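Local coordinates for protein LEOA (Escherichia coli, PDB 4AUR) that probably binds and hydrolyses GTP as a bacterial member of the dynamin family, at residues A[40-43]-A[44-48]; A[68-71]-A[72-76]; A[125-129]-A[130-134]. All coordinates share one frame; numbering follows the deposited sequence.

The three contacts come one after another along the chain, contact 1 within a helix, contact 2 at a helix end and contact 3 at a helix start, all on the same side of the chain's centre. Contact 1 is on helix 38-51, whose neighbours are helices 3-30, 250-273 and 275-343. Helix 66-74 of contact 2 follows strand 54-60 of the six-stranded mixed sheet, and helix 129-136 of contact 3 leads towards strand 140-146. Centres are about 34 Å apart for contacts 1 and 2, and about 26 Å for each other pair. Helix 250-273 borders both contacts 1 and 2. Contacts 2 and 3 thus lie in the presumed nucleotide-binding domain, contact 1 among the helices packed beside it.

Contact 1 (A[40-43]-A[44-48]); sequences QKVT and SAINA
Thr43 and Asn47 stand side by side one turn apart on helix 38-51, pointing the same way, and meet where the methyl CG2 of Thr43 lies 3.8 Å from OD1 of Asn47. The rotation of Thr43 explains which branch does the touching: CG2 is opposite the backbone N, while OG1 swings back beside it (chi1 -58°). There OG1 hydrogen-bonds to the carbonyl O of Leu39 and to NH1 of Arg22, so the threonine turns its methyl to the asparagine and its hydroxyl to the preceding turn and to helix 3-30. The backbone ties the same pair together, with Asn47 N giving a 3.1 Å hydrogen bond to Thr43 O.

On another side of the helix Ser44 reaches back to Gln40. Its N and its OG both donate to Gln40 O, at 3.1 Å and 3.2 Å respectively, and they come at that oxygen from opposite faces of the carbonyl plane. With OG rotated next to its own N, the serine hydroxyl folds down onto its helix, and one acceptor is gripped twice. Lys41, also exposed, pairs its ammonium with Asp37 in a salt bridge.

The apolar side is made by Val42 and Ile46. CG1 of the valine approaches CD1 of the isoleucine at 4.2 Å, a loose van der Waals contact, and the underlying bond runs from Ile46 N to Val42 O (3.0 Å). Ala45, bonded through its N to Lys41 O, sets its CB 3.6 Å from Val42 O.

These are the i to i+4 pairings of an alpha helix, its apolar face turned to neighbouring helices. Val42 packs on Arg22 and Leu25 of helix 3-30, and Ile46 on Leu18 and Leu19 of the same helix. Met275 of helix 275-343 touches both Val42 and Ala45, while Thr273 of helix 250-273 touches Ala45 and Ala48, so helix 38-51 is laid against three helices.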
# COMPACT_ATOMS: atom_id res chain seq x y z
N GLN A 40 -1.87 -25.05 -15.27
CA GLN A 40 -1.61 -26.05 -16.28
C GLN A 40 -1.44 -25.42 -17.67
O GLN A 40 -0.68 -25.92 -18.49
CB GLN A 40 -2.68 -27.13 -16.27
CG GLN A 40 -2.15 -28.48 -16.70
CD GLN A 40 -1.42 -29.23 -15.59
OE1 GLN A 40 -1.91 -29.30 -14.44
NE2 GLN A 40 -0.25 -29.83 -15.92
N LYS A 41 -2.13 -24.31 -17.92
CA LYS A 41 -1.97 -23.61 -19.20
C LYS A 41 -0.54 -23.14 -19.32
O LYS A 41 0.11 -23.35 -20.34
CB LYS A 41 -2.89 -22.42 -19.32
CG LYS A 41 -4.37 -22.75 -19.31
CD LYS A 41 -4.92 -22.99 -20.70
CE LYS A 41 -6.39 -23.39 -20.66
NZ LYS A 41 -6.56 -24.86 -20.49
N VAL A 42 -0.03 -22.53 -18.25
CA VAL A 42 1.36 -22.02 -18.24
C VAL A 42 2.42 -23.10 -18.45
O VAL A 42 3.33 -22.93 -19.25
CB VAL A 42 1.64 -21.22 -16.96
CG1 VAL A 42 3.13 -21.01 -16.74
CG2 VAL A 42 0.92 -19.88 -17.03
N THR A 43 2.31 -24.21 -17.72
CA THR A 43 3.17 -25.37 -17.96
C THR A 43 3.20 -25.81 -19.44
O THR A 43 4.26 -25.96 -20.02
CB THR A 43 2.73 -26.57 -17.11
OG1 THR A 43 2.75 -26.22 -15.73
CG2 THR A 43 3.64 -27.76 -17.32
N SER A 44 2.02 -25.99 -20.04
CA SER A 44 1.92 -26.29 -21.48
C SER A 44 2.70 -25.30 -22.36
O SER A 44 3.43 -25.71 -23.27
CB SER A 44 0.46 -26.30 -21.95
OG SER A 44 -0.29 -27.37 -21.37
N ALA A 45 2.56 -24.01 -22.10
CA ALA A 45 3.26 -23.02 -22.91
C ALA A 45 4.76 -23.14 -22.72
O ALA A 45 5.52 -22.87 -23.65
CB ALA A 45 2.79 -21.61 -22.59
N ILE A 46 5.20 -23.55 -21.54
CA ILE A 46 6.64 -23.78 -21.34
C ILE A 46 7.14 -24.91 -22.22
O ILE A 46 8.21 -24.82 -22.82
CB ILE A 46 6.97 -24.07 -19.89
CG1 ILE A 46 6.97 -22.75 -19.10
CG2 ILE A 46 8.34 -24.71 -19.79
CD1 ILE A 46 6.80 -22.93 -17.61
N ASN A 47 6.33 -25.97 -22.33
CA ASN A 47 6.69 -27.12 -23.10
C ASN A 47 6.71 -26.80 -24.56
O ASN A 47 7.66 -27.14 -25.25
CB ASN A 47 5.76 -28.29 -22.79
CG ASN A 47 5.92 -28.77 -21.36
OD1 ASN A 47 4.95 -29.08 -20.65
ND2 ASN A 47 7.16 -28.79 -20.92
N ALA A 48 5.67 -26.13 -25.03
CA ALA A 48 5.65 -25.71 -26.43
C ALA A 48 6.86 -24.89 -26.75
O ALA A 48 7.42 -25.03 -27.82
CB ALA A 48 4.40 -24.91 -26.72

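Contact 2 (A[68-71]-A[72-76]); sequences SVIA and AWLGK
Helix 66-74 follows strand 54-60 and a loop whose sequence fits a P-loop (Walker A), and this contact covers its last turns and its exit. Ile70 and Leu74 lie next to each other, pointing the same way, with CG1 of Ile70 3.7 Å from CD1 of Leu74. The isoleucine presents CG1 because that branch extends opposite the backbone N (chi1 -175°). Beneath the pair, Leu74 N donates to Ile70 O at 2.9 Å in an almost straight bond (175°).

Two residues earlier, Ala72 N hydrogen-bonds to Ser68 O at 2.8 Å. Ser68 also touches the residues of the probable phosphate-binding loop, which places the start of the contact beside the presumed nucleotide site of the GTPase domain. Trp73 N gives a hydrogen bond to Val69 O and a second, weak one to Ile70 O. Its indole meets Phe142 edge-to-face and lies against Ile56 of strand 54-60 and Ala257 of helix 250-273, while Val69 turns to Val175 of strand 172-177.

At the exit Gly75 N bonds to Ala71 O at 3.0 Å, yet its positive phi (120°) takes the chain out of the helix, a backbone shape that suits a residue lacking CB. Beyond it, Lys76 O comes back to 3.4 Å from CB of Ala71, and Lys76 NZ bonds to Gly99 O.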
# COMPACT_ATOMS: atom_id res chain seq x y z
N SER A 68 23.89 -13.71 -50.08
CA SER A 68 25.21 -13.44 -49.54
C SER A 68 25.05 -12.99 -48.10
O SER A 68 25.76 -13.46 -47.20
CB SER A 68 25.92 -12.38 -50.37
OG SER A 68 25.69 -12.58 -51.75
N VAL A 69 24.09 -12.10 -47.87
CA VAL A 69 23.92 -11.52 -46.54
C VAL A 69 23.69 -12.57 -45.46
O VAL A 69 24.26 -12.47 -44.39
CB VAL A 69 22.81 -10.46 -46.52
CG1 VAL A 69 22.53 -9.98 -45.10
CG2 VAL A 69 23.21 -9.26 -47.37
N ILE A 70 22.87 -13.58 -45.73
CA ILE A 70 22.53 -14.54 -44.70
C ILE A 70 23.64 -15.55 -44.42
O ILE A 70 23.97 -15.81 -43.25
CB ILE A 70 21.22 -15.27 -45.00
CG1 ILE A 70 20.86 -16.16 -43.82
CG2 ILE A 70 21.28 -16.07 -46.29
CD1 ILE A 70 19.39 -16.44 -43.75
N ALA A 71 24.23 -16.11 -45.47
CA ALA A 71 25.44 -16.93 -45.34
C ALA A 71 26.52 -16.17 -44.59
O ALA A 71 27.14 -16.69 -43.66
CB ALA A 71 25.95 -17.33 -46.71
N ALA A 72 26.75 -14.92 -44.98
CA ALA A 72 27.76 -14.10 -44.33
C ALA A 72 27.56 -14.07 -42.84
O ALA A 72 28.51 -14.20 -42.09
CB ALA A 72 27.72 -12.68 -44.85
N TRP A 73 26.30 -13.89 -42.44
CA TRP A 73 25.94 -13.62 -41.06
C TRP A 73 26.05 -14.87 -40.22
O TRP A 73 26.58 -14.83 -39.12
CB TRP A 73 24.51 -13.10 -41.02
CG TRP A 73 23.92 -13.01 -39.66
CD1 TRP A 73 24.27 -12.14 -38.67
CD2 TRP A 73 22.84 -13.76 -39.16
NE1 TRP A 73 23.48 -12.32 -37.57
CE2 TRP A 73 22.59 -13.32 -37.85
CE3 TRP A 73 22.05 -14.77 -39.70
CZ2 TRP A 73 21.59 -13.86 -37.06
CZ3 TRP A 73 21.06 -15.33 -38.91
CH2 TRP A 73 20.84 -14.87 -37.61
N LEU A 74 25.52 -15.96 -40.75
CA LEU A 74 25.62 -17.28 -40.12
C LEU A 74 27.07 -17.69 -39.88
O LEU A 74 27.40 -18.26 -38.82
CB LEU A 74 24.98 -18.33 -41.02
CG LEU A 74 23.47 -18.15 -41.11
CD1 LEU A 74 22.94 -18.88 -42.32
CD2 LEU A 74 22.77 -18.65 -39.87
N GLY A 75 27.90 -17.42 -40.89
CA GLY A 75 29.31 -17.74 -40.86
C GLY A 75 29.76 -18.69 -41.97
O GLY A 75 30.94 -18.72 -42.28
N LYS A 76 28.84 -19.45 -42.55
CA LYS A 76 29.21 -20.50 -43.49
C LYS A 76 28.60 -20.29 -44.87
O LYS A 76 27.45 -19.89 -44.99
CB LYS A 76 28.78 -21.87 -42.95
CG LYS A 76 29.63 -22.37 -41.78
CD LYS A 76 30.13 -23.79 -42.01
CE LYS A 76 29.02 -24.83 -41.84
NZ LYS A 76 28.68 -25.04 -40.41

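Contact 3 (A[125-129]-A[130-134]); sequences VMYED and LTRRY
Thr131 and Arg132 both turn their side chains back to the loop before their helix, each taking a different carbonyl. OG1 of Thr131 donates to Val125 O at 2.6 Å, nearly in line with the carbonyl bond; chi1 of 76° sets the hydroxyl between backbone N and carbonyl carbon, aimed at the loop. Its methyl CG2 faces OE1 of Glu128. CG and CD of Arg132 run close to Glu128 O and Met126 O, and the bend at chi3 (66°) brings the guanidinium round so that NH1 bonds in its plane to Met126 O (3.2 Å, 161°).

Outside this shell, NH1 also forms a salt bridge with Asp165, and the Arg132 side chain touches Trp161 of helix 156-165. Asp129 OD1 is 4.6 Å from Arg132 NE, beyond a salt bridge and with no N-H directed at it, so at most a weak attraction is likely. Leu92 touches Thr131, and Met126, a selenomethionine, packs on Ile158.

The first helical bonds are Arg132 N to Glu128 O and Arg133 N to Asp129 O. With Glu128 at the N-cap, helix 129-136 starts here, ending the loop after strand 104-108 that probably corresponds to the switch II region of dynamin-type GTPases.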
# COMPACT_ATOMS: atom_id res chain seq x y z
N VAL A 125 0.20 -14.19 -51.72
CA VAL A 125 0.79 -14.83 -50.55
C VAL A 125 0.85 -13.90 -49.34
O VAL A 125 1.07 -14.36 -48.23
CB VAL A 125 2.21 -15.37 -50.81
CG1 VAL A 125 2.21 -16.32 -52.01
CG2 VAL A 125 3.22 -14.24 -51.00
N MSE A 126 0.64 -12.61 -49.54
CA MSE A 126 0.67 -11.67 -48.44
C MSE A 126 -0.60 -11.79 -47.64
O MSE A 126 -0.66 -11.37 -46.48
CB MSE A 126 0.85 -10.28 -49.02
CG MSE A 126 2.18 -10.17 -49.77
SE MSE A 126 2.74 -8.29 -49.81
CE MSE A 126 1.02 -7.50 -50.35
N TYR A 127 -1.63 -12.38 -48.25
CA TYR A 127 -2.92 -12.52 -47.59
C TYR A 127 -3.22 -13.97 -47.19
O TYR A 127 -4.36 -14.29 -46.94
CB TYR A 127 -4.03 -11.95 -48.50
CG TYR A 127 -3.85 -10.47 -48.88
CD1 TYR A 127 -3.24 -9.56 -48.00
CD2 TYR A 127 -4.29 -9.98 -50.12
CE1 TYR A 127 -3.07 -8.23 -48.33
CE2 TYR A 127 -4.13 -8.65 -50.46
CZ TYR A 127 -3.51 -7.77 -49.56
OH TYR A 127 -3.34 -6.44 -49.87
N GLU A 128 -2.20 -14.82 -47.14
CA GLU A 128 -2.35 -16.19 -46.70
C GLU A 128 -2.04 -16.27 -45.20
O GLU A 128 -0.94 -15.98 -44.78
CB GLU A 128 -1.40 -17.12 -47.44
CG GLU A 128 -1.68 -17.33 -48.93
CD GLU A 128 -0.66 -18.25 -49.64
OE1 GLU A 128 0.39 -18.64 -49.05
OE2 GLU A 128 -0.93 -18.61 -50.82
N ASP A 129 -3.01 -16.70 -44.40
CA ASP A 129 -2.83 -16.78 -42.97
C ASP A 129 -1.58 -17.55 -42.64
O ASP A 129 -0.88 -17.22 -41.69
CB ASP A 129 -4.04 -17.40 -42.30
CG ASP A 129 -5.29 -16.55 -42.42
OD1 ASP A 129 -5.22 -15.31 -42.23
OD2 ASP A 129 -6.36 -17.12 -42.71
N LEU A 130 -1.25 -18.56 -43.44
CA LEU A 130 -0.06 -19.36 -43.15
C LEU A 130 1.24 -18.57 -43.26
O LEU A 130 2.00 -18.52 -42.31
CB LEU A 130 0.00 -20.57 -44.05
CG LEU A 130 1.22 -21.46 -43.91
CD1 LEU A 130 1.00 -22.44 -42.78
CD2 LEU A 130 1.43 -22.18 -45.23
N THR A 131 1.49 -17.94 -44.38
CA THR A 131 2.77 -17.26 -44.57
C THR A 131 2.86 -16.03 -43.65
O THR A 131 3.95 -15.62 -43.19
CB THR A 131 3.01 -16.84 -46.03
OG1 THR A 131 2.22 -15.71 -46.32
CG2 THR A 131 2.61 -17.93 -46.99
N ARG A 132 1.70 -15.47 -43.35
CA ARG A 132 1.59 -14.41 -42.36
C ARG A 132 1.98 -14.91 -40.95
O ARG A 132 2.75 -14.25 -40.22
CB ARG A 132 0.17 -13.85 -42.36
CG ARG A 132 -0.23 -13.10 -43.64
CD ARG A 132 -1.74 -12.87 -43.67
NE ARG A 132 -2.14 -11.97 -42.59
CZ ARG A 132 -2.28 -10.65 -42.71
NH1 ARG A 132 -2.09 -10.05 -43.88
NH2 ARG A 132 -2.59 -9.94 -41.65
N ARG A 133 1.47 -16.08 -40.55
CA ARG A 133 1.86 -16.66 -39.26
C ARG A 133 3.36 -16.97 -39.17
O ARG A 133 3.99 -16.74 -38.15
CB ARG A 133 1.05 -17.90 -39.00
CG ARG A 133 1.10 -18.47 -37.58
CD ARG A 133 0.31 -19.77 -37.46
NE ARG A 133 -0.76 -19.80 -38.46
CZ ARG A 133 -1.12 -20.87 -39.17
NH1 ARG A 133 -0.55 -22.05 -38.99
NH2 ARG A 133 -2.08 -20.74 -40.08
N TYR A 134 3.96 -17.47 -40.23
CA TYR A 134 5.35 -17.88 -40.14
C TYR A 134 6.25 -16.67 -40.05
O TYR A 134 7.24 -16.70 -39.34
CB TYR A 134 5.75 -18.79 -41.33
CG TYR A 134 5.72 -20.26 -40.98
CD1 TYR A 134 4.53 -20.96 -40.96
CD2 TYR A 134 6.88 -20.95 -40.65
CE1 TYR A 134 4.50 -22.30 -40.62
CE2 TYR A 134 6.86 -22.29 -40.32
CZ TYR A 134 5.67 -22.96 -40.31
OH TYR A 134 5.65 -24.29 -39.98